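Local coordinates for protein putative N-acetylmuramoyl-L-alanine amidase,autolysin cwp6 (Peptoclostridium difficile, PDB 5J72) that probably hydrolyses the amide bond between N-acetylmuramoyl and L-alanine in peptidoglycan, using a zinc-dependent amidase domain carried with CWB2 cell wall-binding modules, at residues A[290-295]-A[318-324]; A[366-372]-A[390-396]; A[543-547]-A[587-592]. One frame throughout, in Å; residues are numbered along the deposited sequence. Where two conformers were deposited one is given.

The three contacts follow one another along the chain, each closing before the next opens. Contacts 1 and 2 belong to two successive CWB2 modules; their centres are 27 Å apart and their nearest atoms about 14 Å apart. Contact 1 joins a loop to the turn and first residues of a helix, whereas contact 2 is a buried parallel strand pair 6 Å from the centre of the chain. Contact 3 lies in the amidase domain, its centre 39 Å from that of contact 2 and 46 Å from that of contact 1. It alone comes near the zinc ion held by His460, Glu477 and His530: the side chain of Leu589 is about 8 Å from the metal.

Contact 1: residues A[290-295]-A[318-324]; sequences ANKDSV and QSLSSKI
Ser321 bonds twice to the loop 290-295, which follows the outermost strand 287-290 of a CWB2 module's parallel sheet. Ser321 N gives a nearly straight bond to Lys292 O (2.9 Å, 172° at the hydrogen), and Ser321 OG donates to the anti lone pair of Asp293 OD1 at 2.6 Å. Ser321 is also the N-cap of helix 322-329. With chi1 at 74°, its hydroxyl lies between the backbone N and the carbonyl carbon, from where OG also accepts the capping bond from Lys323 N at 3.1 Å.

Farther along, the extended Lys292 chain runs past Gln318 O, with CD 3.2 Å from that oxygen, and a water links Lys292 NZ to the same carbonyl. Lys323 lies alongside Asp293, pointing the same way, but its NZ stops 4.6 Å from Asp293 OD1, too far for a salt bridge.

The apolar share falls to Ile324. Its CD1 presses tightly on Ala290 CB at 3.3 Å, and its side chain crosses that of Val295 at about a right angle, while Ile263 of the neighbouring strand touches both Ala290 and Ile324.

By accepting from the capping hydroxyl, Asp293 fixes its rotation, leaves OG to accept from Lys323 N and ties the loop to the helix's first turn.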
ATOM      1  N   ALA A 290      -1.579 -20.725   0.245  1.00 27.35           N
ATOM      2  CA  ALA A 290      -2.414 -21.820   0.746  1.00 29.56           C
ATOM      3  C   ALA A 290      -3.744 -21.936   0.022  1.00 27.59           C
ATOM      4  O   ALA A 290      -4.105 -21.150  -0.866  1.00 26.55           O
ATOM      5  CB  ALA A 290      -2.702 -21.552   2.220  1.00 27.47           C
ATOM      6  N   ASN A 291      -4.489 -23.018   0.413  1.00 28.78           N
ATOM      7  CA  ASN A 291      -5.854 -23.220  -0.036  1.00 30.49           C
ATOM      8  C   ASN A 291      -6.731 -22.569   1.040  1.00 31.80           C
ATOM      9  O   ASN A 291      -6.231 -22.191   2.100  1.00 30.43           O
ATOM     10  CB  ASN A 291      -6.173 -24.757  -0.140  1.00 33.09           C
ATOM     11  CG  ASN A 291      -5.370 -25.367  -1.250  1.00 37.75           C
ATOM     12  OD1 ASN A 291      -5.597 -25.019  -2.387  1.00 43.15           O
ATOM     13  ND2 ASN A 291      -4.352 -26.171  -1.002  1.00 40.95           N
ATOM     14  N   LYS A 292      -8.022 -22.470   0.815  1.00 31.99           N
ATOM     15  CA  LYS A 292      -8.900 -21.859   1.798  1.00 31.38           C
ATOM     16  C   LYS A 292      -8.846 -22.507   3.174  1.00 31.98           C
ATOM     17  O   LYS A 292      -8.815 -21.785   4.173  1.00 30.47           O
ATOM     18  CB  LYS A 292     -10.326 -21.903   1.287  1.00 33.68           C
ATOM     19  CG  LYS A 292     -11.295 -21.286   2.278  1.00 38.66           C
ATOM     20  CD  LYS A 292     -12.604 -20.943   1.581  1.00 45.48           C
ATOM     21  CE  LYS A 292     -13.754 -20.949   2.529  1.00 52.34           C
ATOM     22  NZ  LYS A 292     -15.036 -21.178   1.806  1.00 56.01           N
ATOM     23  N   ASP A 293      -8.823 -23.853   3.272  1.00 33.14           N
ATOM     24  CA  ASP A 293      -8.816 -24.472   4.612  1.00 35.01           C
ATOM     25  C   ASP A 293      -7.527 -25.073   5.047  1.00 33.43           C
ATOM     26  O   ASP A 293      -7.474 -25.602   6.168  1.00 34.26           O
ATOM     27  CB  ASP A 293      -9.882 -25.584   4.713  1.00 41.07           C
ATOM     28  CG  ASP A 293     -11.253 -25.103   4.301  1.00 47.07           C
ATOM     29  OD1 ASP A 293     -11.694 -24.065   4.813  1.00 42.73           O
ATOM     30  OD2 ASP A 293     -11.878 -25.768   3.457  1.00 52.22           O
ATOM     31  N   SER A 294      -6.473 -25.035   4.253  1.00 30.55           N
ATOM     32  CA  SER A 294      -5.242 -25.637   4.766  1.00 30.38           C
ATOM     33  C   SER A 294      -4.063 -25.276   3.822  1.00 29.24           C
ATOM     34  O   SER A 294      -4.294 -24.893   2.659  1.00 27.73           O
ATOM     35  CB  SER A 294      -5.369 -27.167   4.775  1.00 31.14           C
ATOM     36  OG  SER A 294      -5.509 -27.590   3.416  1.00 29.50           O
ATOM     37  N   VAL A 295      -2.852 -25.404   4.317  1.00 28.48           N
ATOM     38  CA  VAL A 295      -1.731 -25.300   3.371  1.00 34.69           C
ATOM     39  C   VAL A 295      -1.564 -26.771   2.849  1.00 37.97           C
ATOM     40  O   VAL A 295      -1.971 -27.696   3.565  1.00 35.02           O
ATOM     41  CB  VAL A 295      -0.437 -24.827   4.067  1.00 34.68           C
ATOM     42  CG1 VAL A 295      -0.681 -23.446   4.723  1.00 32.40           C
ATOM     43  CG2 VAL A 295       0.033 -25.846   5.130  1.00 33.40           C
ATOM     44  N   GLN A 318     -13.529 -15.921   3.584  1.00 31.87           N
ATOM     45  CA  GLN A 318     -13.780 -16.625   2.358  1.00 35.86           C
ATOM     46  C   GLN A 318     -12.506 -17.038   1.665  1.00 37.95           C
ATOM     47  O   GLN A 318     -12.567 -17.894   0.774  1.00 36.18           O
ATOM     48  CB  GLN A 318     -14.571 -15.756   1.371  1.00 43.43           C
ATOM     49  CG  GLN A 318     -15.064 -14.421   1.929  1.00 56.50           C
ATOM     50  CD  GLN A 318     -13.940 -13.437   2.257  1.00 57.40           C
ATOM     51  OE1 GLN A 318     -13.675 -13.187   3.411  1.00 54.86           O
ATOM     52  NE2 GLN A 318     -13.256 -12.870   1.255  1.00 56.60           N
ATOM     53  N   SER A 319     -11.345 -16.421   2.013  1.00 32.51           N
ATOM     54  CA  SER A 319     -10.080 -16.806   1.365  1.00 30.59           C
ATOM     55  C   SER A 319      -9.277 -17.710   2.227  1.00 26.99           C
ATOM     56  O   SER A 319      -8.605 -18.580   1.708  1.00 27.27           O
ATOM     57  CB  SER A 319      -9.242 -15.566   1.057  1.00 31.54           C
ATOM     58  OG  SER A 319      -9.920 -14.799   0.084  1.00 34.95           O
ATOM     59  N   LEU A 320      -9.298 -17.464   3.571  1.00 26.65           N
ATOM     60  CA  LEU A 320      -8.558 -18.255   4.565  1.00 25.61           C
ATOM     61  C   LEU A 320      -9.548 -18.481   5.664  1.00 26.92           C
ATOM     62  O   LEU A 320      -9.885 -17.540   6.383  1.00 26.83           O
ATOM     63  CB  LEU A 320      -7.336 -17.445   5.083  1.00 24.57           C
ATOM     64  CG  LEU A 320      -6.313 -17.178   3.944  1.00 25.91           C
ATOM     65  CD1 LEU A 320      -5.224 -16.229   4.496  1.00 27.15           C
ATOM     66  CD2 LEU A 320      -5.685 -18.548   3.458  1.00 22.68           C
ATOM     67  N   SER A 321     -10.036 -19.732   5.824  1.00 26.16           N
ATOM     68  CA  SER A 321     -11.099 -19.945   6.822  1.00 29.23           C
ATOM     69  C   SER A 321     -10.500 -20.226   8.199  1.00 32.54           C
ATOM     70  O   SER A 321      -9.280 -20.326   8.346  1.00 29.48           O
ATOM     71  CB  SER A 321     -11.920 -21.163   6.384  1.00 32.18           C
ATOM     72  OG  SER A 321     -11.141 -22.326   6.638  1.00 31.17           O
ATOM     73  N   SER A 322     -11.373 -20.416   9.221  1.00 29.24           N
ATOM     74  CA  SER A 322     -10.898 -20.731  10.560  1.00 31.83           C
ATOM     75  C   SER A 322     -10.171 -22.074  10.566  1.00 31.02           C
ATOM     76  O   SER A 322      -9.411 -22.350  11.489  1.00 30.26           O
ATOM     77  CB  SER A 322     -12.080 -20.779  11.538  1.00 39.50           C
ATOM     78  OG  SER A 322     -13.020 -21.713  11.037  1.00 47.00           O
ATOM     79  N   LYS A 323     -10.391 -22.909   9.542  1.00 29.58           N
ATOM     80  CA  LYS A 323      -9.729 -24.211   9.513  1.00 32.87           C
ATOM     81  C   LYS A 323      -8.216 -24.041   9.259  1.00 32.05           C
ATOM     82  O   LYS A 323      -7.403 -24.727   9.896  1.00 28.67           O
ATOM     83  CB  LYS A 323     -10.358 -25.081   8.410  1.00 36.12           C
ATOM     84  CG  LYS A 323     -11.657 -25.790   8.883  1.00 43.22           C
ATOM     85  CD  LYS A 323     -12.510 -26.164   7.693  1.00 54.06           C
ATOM     86  CE  LYS A 323     -13.874 -26.688   8.103  1.00 67.34           C
ATOM     87  NZ  LYS A 323     -14.930 -26.273   7.134  1.00 73.28           N
ATOM     88  N   ILE A 324      -7.817 -23.101   8.364  1.00 28.12           N
ATOM     89  CA  ILE A 324      -6.345 -22.972   8.177  1.00 24.44           C
ATOM     90  C   ILE A 324      -5.756 -22.288   9.396  1.00 27.31           C
ATOM     91  O   ILE A 324      -4.635 -22.600   9.779  1.00 28.52           O
ATOM     92  CB  ILE A 324      -6.058 -22.261   6.835  1.00 31.36           C
ATOM     93  CG1 ILE A 324      -4.531 -22.467   6.461  1.00 32.41           C
ATOM     94  CG2 ILE A 324      -6.493 -20.786   6.914  1.00 29.30           C
ATOM     95  CD1 ILE A 324      -4.171 -21.818   5.167  1.00 31.48           C
TER
HETATM   96  O   HOH W   1     -14.940 -19.392  -0.400  1.00 58.79           O

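Contact 2: residues A[366-372]-A[390-396]; sequences MLVAKSD and PILITPK
Leu367 to Lys370 pair in parallel register with Ile391 to Thr394, the two short strands running at 30° to each other with their axes 4.6 Å apart at the closest. They are the two strands of a beta-alpha-beta unit in a CWB2 module, connected by helix 375-387. Four backbone bonds zip them together, from Leu367 N to Pro390 O through to Thr394 N to Ala369 O. Beyond them Ser371 N reaches Thr394 O from above the carbonyl plane, 60° out of it, as the first strand turns into a loop.

On the face of Val368 and Leu392, under helix 424-433, Met366 is bent at chi2 and chi3. In this conformer, one of two and so less certain, its SD comes 3.6 Å from Pro390 CG, the side chain crossing the proline at about a right angle, and 3.8 Å from Leu392 CB. On the opposite face Ala369, Ile391 and Ile393 meet helix 375-387, and Ile391 and Ile393 also meet helix 270-283. Ser371 CB rests 3.8 Å from Ile393 CB, while its OG is hydrogen-bonded to His347.

At the end where the strands finish, the chemistry becomes ionic. Lys370 and Lys396 cross with their aliphatic parts pressed together, CD to CG at 3.5 Å, and their ammonium groups stay 4.7 Å apart, NZ to NZ; Lys370 NZ also bonds to Asp420 O. A water donates to Asp372 OD1 and accepts from both lysines. Lys396 NZ completes the cluster with a salt bridge to Asp372 OD1 at 3.1 Å, meeting it on the syn side, 31° out of the carboxylate plane.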
ATOM      1  N   MET A 366       7.033   6.167   0.740  1.00 18.69           N
ATOM      2  CA  MET A 366       5.802   5.463   0.371  1.00 18.59           C
ATOM      3  C   MET A 366       5.935   5.220  -1.037  1.00 20.73           C
ATOM      4  O   MET A 366       6.199   6.150  -1.774  1.00 20.48           O
ATOM      5  CB  MET A 366       4.512   6.302   0.636  0.71 19.55           C
ATOM      6  CG  MET A 366       3.222   5.577   0.176  0.71 23.66           C
ATOM      7  SD  MET A 366       2.726   4.415   1.444  0.71 24.18           S
ATOM      8  CE  MET A 366       1.847   5.528   2.576  0.71 19.22           C
ATOM      9  N   LEU A 367       5.806   3.958  -1.478  1.00 16.45           N
ATOM     10  CA  LEU A 367       5.904   3.682  -2.910  1.00 16.69           C
ATOM     11  C   LEU A 367       4.492   3.527  -3.432  1.00 19.26           C
ATOM     12  O   LEU A 367       3.748   2.703  -2.900  1.00 21.89           O
ATOM     13  CB  LEU A 367       6.727   2.361  -3.183  1.00 16.83           C
ATOM     14  CG  LEU A 367       8.288   2.495  -2.988  1.00 18.30           C
ATOM     15  CD1 LEU A 367       8.585   2.408  -1.464  1.00 15.45           C
ATOM     16  CD2 LEU A 367       9.064   1.384  -3.721  1.00 21.08           C
ATOM     17  N   VAL A 368       4.139   4.224  -4.531  1.00 17.80           N
ATOM     18  CA  VAL A 368       2.736   4.194  -4.979  1.00 19.70           C
ATOM     19  C   VAL A 368       2.595   3.563  -6.330  1.00 21.40           C
ATOM     20  O   VAL A 368       3.158   4.060  -7.291  1.00 21.47           O
ATOM     21  CB  VAL A 368       2.201   5.664  -5.051  1.00 20.20           C
ATOM     22  CG1 VAL A 368       0.730   5.651  -5.575  1.00 21.51           C
ATOM     23  CG2 VAL A 368       2.277   6.299  -3.670  1.00 18.81           C
ATOM     24  N   ALA A 369       1.843   2.438  -6.410  1.00 19.02           N
ATOM     25  CA  ALA A 369       1.645   1.722  -7.642  1.00 19.30           C
ATOM     26  C   ALA A 369       0.131   1.674  -7.992  1.00 22.35           C
ATOM     27  O   ALA A 369      -0.734   1.797  -7.121  1.00 20.59           O
ATOM     28  CB  ALA A 369       2.124   0.265  -7.476  1.00 19.72           C
ATOM     29  N   LYS A 370      -0.150   1.509  -9.277  1.00 22.86           N
ATOM     30  CA  LYS A 370      -1.508   1.387  -9.766  1.00 25.17           C
ATOM     31  C   LYS A 370      -2.074   0.095  -9.266  1.00 22.59           C
ATOM     32  O   LYS A 370      -1.375  -0.911  -9.334  1.00 23.54           O
ATOM     33  CB  LYS A 370      -1.463   1.370 -11.296  1.00 27.25           C
ATOM     34  CG  LYS A 370      -1.072   2.738 -11.874  1.00 29.63           C
ATOM     35  CD  LYS A 370      -0.953   2.713 -13.442  1.00 32.48           C
ATOM     36  CE  LYS A 370       0.214   1.877 -13.913  1.00 30.45           C
ATOM     37  NZ  LYS A 370       0.153   1.585 -15.374  1.00 38.97           N
ATOM     38  N   SER A 371      -3.343   0.033  -8.840  1.00 20.60           N
ATOM     39  CA  SER A 371      -3.861  -1.238  -8.313  1.00 23.20           C
ATOM     40  C   SER A 371      -4.481  -2.102  -9.380  1.00 28.70           C
ATOM     41  O   SER A 371      -4.959  -3.187  -9.047  1.00 29.66           O
ATOM     42  CB  SER A 371      -4.931  -0.966  -7.265  1.00 25.62           C
ATOM     43  OG  SER A 371      -5.913  -0.116  -7.838  1.00 24.13           O
ATOM     44  N   ASP A 372      -4.510  -1.658 -10.641  1.00 27.95           N
ATOM     45  CA  ASP A 372      -5.118  -2.507 -11.680  1.00 32.38           C
ATOM     46  C   ASP A 372      -4.187  -3.550 -12.242  1.00 35.55           C
ATOM     47  O   ASP A 372      -4.645  -4.416 -12.971  1.00 37.24           O
ATOM     48  CB  ASP A 372      -5.669  -1.682 -12.869  1.00 33.76           C
ATOM     49  CG  ASP A 372      -4.683  -0.715 -13.490  1.00 44.64           C
ATOM     50  OD1 ASP A 372      -4.636  -0.628 -14.732  1.00 52.97           O
ATOM     51  OD2 ASP A 372      -3.985  -0.029 -12.752  1.00 45.77           O
ATOM     52  N   PRO A 390       6.412   0.957   2.806  1.00 18.51           N
ATOM     53  CA  PRO A 390       5.261   0.249   2.230  1.00 15.39           C
ATOM     54  C   PRO A 390       4.962   0.597   0.805  1.00 17.83           C
ATOM     55  O   PRO A 390       5.342   1.656   0.288  1.00 17.64           O
ATOM     56  CB  PRO A 390       4.078   0.707   3.118  1.00 15.66           C
ATOM     57  CG  PRO A 390       4.548   2.162   3.613  1.00 16.84           C
ATOM     58  CD  PRO A 390       6.060   2.101   3.698  1.00 16.67           C
ATOM     59  N   ILE A 391       4.236  -0.321   0.148  1.00 16.60           N
ATOM     60  CA  ILE A 391       3.705  -0.013  -1.169  1.00 15.21           C
ATOM     61  C   ILE A 391       2.193   0.293  -0.964  1.00 19.11           C
ATOM     62  O   ILE A 391       1.476  -0.493  -0.335  1.00 19.71           O
ATOM     63  CB  ILE A 391       3.852  -1.234  -2.102  1.00 18.67           C
ATOM     64  CG1 ILE A 391       5.373  -1.434  -2.420  1.00 19.55           C
ATOM     65  CG2 ILE A 391       3.053  -1.019  -3.429  1.00 19.81           C
ATOM     66  CD1 ILE A 391       5.608  -2.769  -3.222  1.00 19.98           C
ATOM     67  N   LEU A 392       1.750   1.423  -1.486  1.00 19.84           N
ATOM     68  CA  LEU A 392       0.338   1.804  -1.482  1.00 18.63           C
ATOM     69  C   LEU A 392      -0.183   1.565  -2.861  1.00 19.01           C
ATOM     70  O   LEU A 392       0.487   1.949  -3.822  1.00 20.50           O
ATOM     71  CB  LEU A 392       0.251   3.296  -1.156  1.00 18.70           C
ATOM     72  CG  LEU A 392      -1.214   3.769  -0.993  1.00 22.99           C
ATOM     73  CD1 LEU A 392      -1.257   4.783   0.105  1.00 29.59           C
ATOM     74  CD2 LEU A 392      -1.666   4.344  -2.359  1.00 24.59           C
ATOM     75  N   ILE A 393      -1.371   0.910  -3.011  1.00 17.38           N
ATOM     76  CA  ILE A 393      -1.899   0.749  -4.349  1.00 16.98           C
ATOM     77  C   ILE A 393      -3.231   1.541  -4.455  1.00 20.00           C
ATOM     78  O   ILE A 393      -3.971   1.598  -3.484  1.00 20.26           O
ATOM     79  CB  ILE A 393      -2.160  -0.735  -4.739  1.00 19.53           C
ATOM     80  CG1 ILE A 393      -3.076  -1.446  -3.715  1.00 16.86           C
ATOM     81  CG2 ILE A 393      -0.756  -1.472  -4.808  1.00 20.95           C
ATOM     82  CD1 ILE A 393      -3.500  -2.900  -4.201  1.00 19.27           C
ATOM     83  N   THR A 394      -3.505   2.102  -5.621  1.00 21.03           N
ATOM     84  CA  THR A 394      -4.737   2.874  -5.772  1.00 21.15           C
ATOM     85  C   THR A 394      -4.966   2.943  -7.241  1.00 24.03           C
ATOM     86  O   THR A 394      -4.052   2.768  -8.048  1.00 22.77           O
ATOM     87  CB  THR A 394      -4.580   4.257  -5.114  1.00 22.93           C
ATOM     88  OG1 THR A 394      -5.882   4.846  -4.950  1.00 22.52           O
ATOM     89  CG2 THR A 394      -3.667   5.207  -5.934  1.00 21.24           C
ATOM     90  N   PRO A 395      -6.231   3.159  -7.659  1.00 25.08           N
ATOM     91  CA  PRO A 395      -6.434   3.224  -9.107  1.00 24.70           C
ATOM     92  C   PRO A 395      -5.759   4.446  -9.743  1.00 23.01           C
ATOM     93  O   PRO A 395      -5.432   5.405  -9.068  1.00 23.20           O
ATOM     94  CB  PRO A 395      -7.999   3.275  -9.234  1.00 25.16           C
ATOM     95  CG  PRO A 395      -8.478   2.610  -7.986  1.00 24.30           C
ATOM     96  CD  PRO A 395      -7.514   3.157  -6.929  1.00 23.45           C
ATOM     97  N   LYS A 396      -5.639   4.424 -11.057  1.00 24.86           N
ATOM     98  CA  LYS A 396      -4.963   5.525 -11.768  1.00 29.20           C
ATOM     99  C   LYS A 396      -5.671   6.864 -11.620  1.00 31.47           C
ATOM    100  O   LYS A 396      -5.014   7.889 -11.607  1.00 30.92           O
ATOM    101  CB  LYS A 396      -4.919   5.220 -13.276  1.00 29.76           C
ATOM    102  CG  LYS A 396      -4.195   3.970 -13.653  1.00 36.85           C
ATOM    103  CD  LYS A 396      -4.163   3.908 -15.175  1.00 43.51           C
ATOM    104  CE  LYS A 396      -5.142   2.904 -15.686  1.00 55.25           C
ATOM    105  NZ  LYS A 396      -4.451   1.870 -16.492  1.00 61.56           N
TER
HETATM  106  O   HOH W   2      -2.357   0.374 -15.742  1.00 48.58           O

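Contact 3: residues A[543-547]-A[587-592]; sequences IYYKV and DYLYVL
Asp587 reaches across to the chain at Lys546 and Val547, its side chain at about a right angle to Lys546 and oblique to Val547. Its OD1 offers the syn lone pair to Val547 N, 2.8 Å away and 162° at the hydrogen. With CG anti to the carbonyl carbon (chi1 -69°), the carboxylate points at the Val547 amide.

Lys546 runs extended past Leu592, crossing it obliquely, with CG 4.2 Å from Leu592 CG and CE 3.5 Å from Leu592 O. Its ammonium group goes beyond the contact to the carbonyls of Asn595 and Tyr597, and a water accepts from NZ within reach of Leu592 O.

Leu589, at the N-cap position of helix 590-593, meets Tyr544 at about a right angle: its CD1 sits 3.7 Å from Tyr544 CB, leaving the phenol to run on to Glu542. Leu592 turns CD2 onto the backbone at Tyr545, 3.5 Å from Tyr545 O.

In the amidase domain the contact thus joins residues 544-547 to this short helix and the turn before it. Its one direct hydrogen bond ties down the Val547 amide near Thr581, a calcium ligand in a structure of this protein but not in this chain, while Lys546 packs its aliphatic part on Leu592.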
ATOM      1  N   ILE A 543     -35.848   6.396   3.242  1.00 29.35           N
ATOM      2  CA  ILE A 543     -34.951   7.510   3.106  1.00 29.15           C
ATOM      3  C   ILE A 543     -35.760   8.760   3.413  1.00 31.84           C
ATOM      4  O   ILE A 543     -36.879   8.885   2.924  1.00 32.06           O
ATOM      5  CB  ILE A 543     -34.394   7.524   1.647  1.00 27.95           C
ATOM      6  CG1 ILE A 543     -33.658   6.141   1.343  1.00 29.22           C
ATOM      7  CG2 ILE A 543     -33.465   8.748   1.454  1.00 23.96           C
ATOM      8  CD1 ILE A 543     -33.021   6.063   0.001  1.00 31.93           C
ATOM      9  N   TYR A 544     -35.206   9.687   4.174  1.00 31.21           N
ATOM     10  CA  TYR A 544     -35.854  10.954   4.454  1.00 30.02           C
ATOM     11  C   TYR A 544     -35.389  11.986   3.516  1.00 30.46           C
ATOM     12  O   TYR A 544     -34.178  12.030   3.207  1.00 27.45           O
ATOM     13  CB  TYR A 544     -35.510  11.418   5.875  1.00 32.12           C
ATOM     14  CG  TYR A 544     -36.231  10.572   6.881  1.00 32.76           C
ATOM     15  CD1 TYR A 544     -35.652   9.431   7.392  1.00 35.67           C
ATOM     16  CD2 TYR A 544     -37.544  10.874   7.263  1.00 31.29           C
ATOM     17  CE1 TYR A 544     -36.344   8.598   8.252  1.00 46.88           C
ATOM     18  CE2 TYR A 544     -38.243  10.045   8.115  1.00 34.57           C
ATOM     19  CZ  TYR A 544     -37.642   8.905   8.607  1.00 44.12           C
ATOM     20  OH  TYR A 544     -38.325   8.045   9.424  1.00 52.89           O
ATOM     21  N   TYR A 545     -36.273  12.863   3.053  1.00 26.54           N
ATOM     22  CA  TYR A 545     -35.824  13.914   2.163  1.00 25.55           C
ATOM     23  C   TYR A 545     -36.470  15.249   2.639  1.00 27.68           C
ATOM     24  O   TYR A 545     -37.223  15.192   3.595  1.00 28.43           O
ATOM     25  CB  TYR A 545     -36.152  13.569   0.681  1.00 28.08           C
ATOM     26  CG  TYR A 545     -37.641  13.440   0.416  1.00 31.18           C
ATOM     27  CD1 TYR A 545     -38.342  12.290   0.793  1.00 33.53           C
ATOM     28  CD2 TYR A 545     -38.350  14.471  -0.185  1.00 38.33           C
ATOM     29  CE1 TYR A 545     -39.719  12.186   0.583  1.00 37.93           C
ATOM     30  CE2 TYR A 545     -39.721  14.368  -0.412  1.00 41.35           C
ATOM     31  CZ  TYR A 545     -40.399  13.229  -0.025  1.00 43.69           C
ATOM     32  OH  TYR A 545     -41.755  13.156  -0.271  1.00 49.06           O
ATOM     33  N   LYS A 546     -36.163  16.394   2.024  1.00 27.58           N
ATOM     34  CA  LYS A 546     -36.655  17.670   2.559  1.00 28.59           C
ATOM     35  C   LYS A 546     -38.174  17.855   2.279  1.00 35.97           C
ATOM     36  O   LYS A 546     -38.636  17.600   1.163  1.00 34.94           O
ATOM     37  CB  LYS A 546     -35.884  18.810   1.942  1.00 27.98           C
ATOM     38  CG  LYS A 546     -34.416  18.868   2.303  1.00 25.78           C
ATOM     39  CD  LYS A 546     -33.812  20.093   1.744  1.00 30.35           C
ATOM     40  CE  LYS A 546     -32.397  20.258   2.169  1.00 33.86           C
ATOM     41  NZ  LYS A 546     -31.814  21.583   1.718  1.00 35.15           N
ATOM     42  N   VAL A 547     -38.929  18.291   3.291  1.00 40.35           N
ATOM     43  CA  VAL A 547     -40.374  18.466   3.141  1.00 40.82           C
ATOM     44  C   VAL A 547     -40.685  19.426   1.997  1.00 40.69           C
ATOM     45  O   VAL A 547     -41.651  19.201   1.300  1.00 43.68           O
ATOM     46  CB  VAL A 547     -40.960  18.940   4.508  1.00 43.56           C
ATOM     47  CG1 VAL A 547     -40.540  20.373   4.789  1.00 43.59           C
ATOM     48  CG2 VAL A 547     -42.486  18.795   4.502  1.00 47.41           C
ATOM     49  N   ASP A 587     -38.053  20.748   8.538  1.00 29.73           N
ATOM     50  CA  ASP A 587     -37.619  19.348   8.641  1.00 26.07           C
ATOM     51  C   ASP A 587     -37.121  19.046  10.036  1.00 23.73           C
ATOM     52  O   ASP A 587     -36.448  19.890  10.653  1.00 28.05           O
ATOM     53  CB  ASP A 587     -36.448  19.083   7.655  1.00 24.45           C
ATOM     54  CG  ASP A 587     -36.942  19.149   6.215  1.00 24.54           C
ATOM     55  OD1 ASP A 587     -37.756  18.325   5.855  1.00 30.40           O
ATOM     56  OD2 ASP A 587     -36.486  20.035   5.470  1.00 31.15           O
ATOM     57  N   TYR A 588     -37.460  17.909  10.502  1.00 26.24           N
ATOM     58  CA  TYR A 588     -37.059  17.454  11.831  1.00 24.08           C
ATOM     59  C   TYR A 588     -35.529  17.204  11.911  1.00 26.40           C
ATOM     60  O   TYR A 588     -34.890  17.569  12.898  1.00 26.02           O
ATOM     61  CB  TYR A 588     -37.787  16.174  12.053  1.00 25.28           C
ATOM     62  CG  TYR A 588     -37.360  15.446  13.300  1.00 29.00           C
ATOM     63  CD1 TYR A 588     -36.520  14.347  13.230  1.00 28.49           C
ATOM     64  CD2 TYR A 588     -37.808  15.846  14.550  1.00 31.98           C
ATOM     65  CE1 TYR A 588     -36.145  13.655  14.374  1.00 28.91           C
ATOM     66  CE2 TYR A 588     -37.436  15.166  15.695  1.00 28.15           C
ATOM     67  CZ  TYR A 588     -36.609  14.068  15.605  1.00 34.58           C
ATOM     68  OH  TYR A 588     -36.267  13.376  16.739  1.00 38.56           O
ATOM     69  N   LEU A 589     -34.969  16.543  10.883  1.00 27.62           N
ATOM     70  CA  LEU A 589     -33.536  16.206  10.890  1.00 24.01           C
ATOM     71  C   LEU A 589     -32.686  17.421  10.677  1.00 22.39           C
ATOM     72  O   LEU A 589     -32.802  18.153   9.686  1.00 24.62           O
ATOM     73  CB  LEU A 589     -33.262  15.147   9.763  1.00 24.86           C
ATOM     74  CG  LEU A 589     -33.882  13.823  10.042  1.00 25.33           C
ATOM     75  CD1 LEU A 589     -33.857  12.993   8.739  1.00 31.05           C
ATOM     76  CD2 LEU A 589     -33.146  13.060  11.151  1.00 23.41           C
ATOM     77  N   TYR A 590     -31.782  17.648  11.612  1.00 22.58           N
ATOM     78  CA  TYR A 590     -30.853  18.777  11.542  1.00 22.46           C
ATOM     79  C   TYR A 590     -30.124  18.842  10.208  1.00 23.84           C
ATOM     80  O   TYR A 590     -30.010  19.927   9.603  1.00 24.41           O
ATOM     81  CB  TYR A 590     -29.807  18.629  12.697  1.00 23.53           C
ATOM     82  CG  TYR A 590     -28.970  19.872  12.910  1.00 26.57           C
ATOM     83  CD1 TYR A 590     -28.001  20.250  11.985  1.00 25.03           C
ATOM     84  CD2 TYR A 590     -29.169  20.686  14.026  1.00 25.38           C
ATOM     85  CE1 TYR A 590     -27.253  21.403  12.160  1.00 27.43           C
ATOM     86  CE2 TYR A 590     -28.426  21.847  14.207  1.00 25.81           C
ATOM     87  CZ  TYR A 590     -27.467  22.201  13.270  1.00 32.07           C
ATOM     88  OH  TYR A 590     -26.726  23.346  13.415  1.00 30.69           O
ATOM     89  N   VAL A 591     -29.638  17.672   9.695  1.00 24.66           N
ATOM     90  CA  VAL A 591     -28.803  17.814   8.440  1.00 21.98           C
ATOM     91  C   VAL A 591     -29.646  18.139   7.223  1.00 25.97           C
ATOM     92  O   VAL A 591     -29.087  18.484   6.170  1.00 26.83           O
ATOM     93  CB  VAL A 591     -27.924  16.562   8.200  1.00 22.55           C
ATOM     94  CG1 VAL A 591     -26.958  16.404   9.391  1.00 20.87           C
ATOM     95  CG2 VAL A 591     -28.777  15.299   8.048  1.00 22.30           C
ATOM     96  N   LEU A 592     -30.984  18.030   7.362  1.00 25.96           N
ATOM     97  CA  LEU A 592     -31.864  18.413   6.252  1.00 27.74           C
ATOM     98  C   LEU A 592     -32.276  19.887   6.451  1.00 29.18           C
ATOM     99  O   LEU A 592     -32.099  20.722   5.582  1.00 31.02           O
ATOM    100  CB  LEU A 592     -33.118  17.498   6.250  1.00 27.67           C
ATOM    101  CG  LEU A 592     -33.033  16.311   5.295  1.00 32.19           C
ATOM    102  CD1 LEU A 592     -31.809  15.472   5.588  1.00 30.40           C
ATOM    103  CD2 LEU A 592     -34.273  15.476   5.384  1.00 28.62           C
TER
HETATM  104  O   HOH W   3     -38.050  15.666   6.333  1.00 32.36           O
HETATM  105  O   HOH W   4     -33.146  22.960   4.037  1.00 53.42           O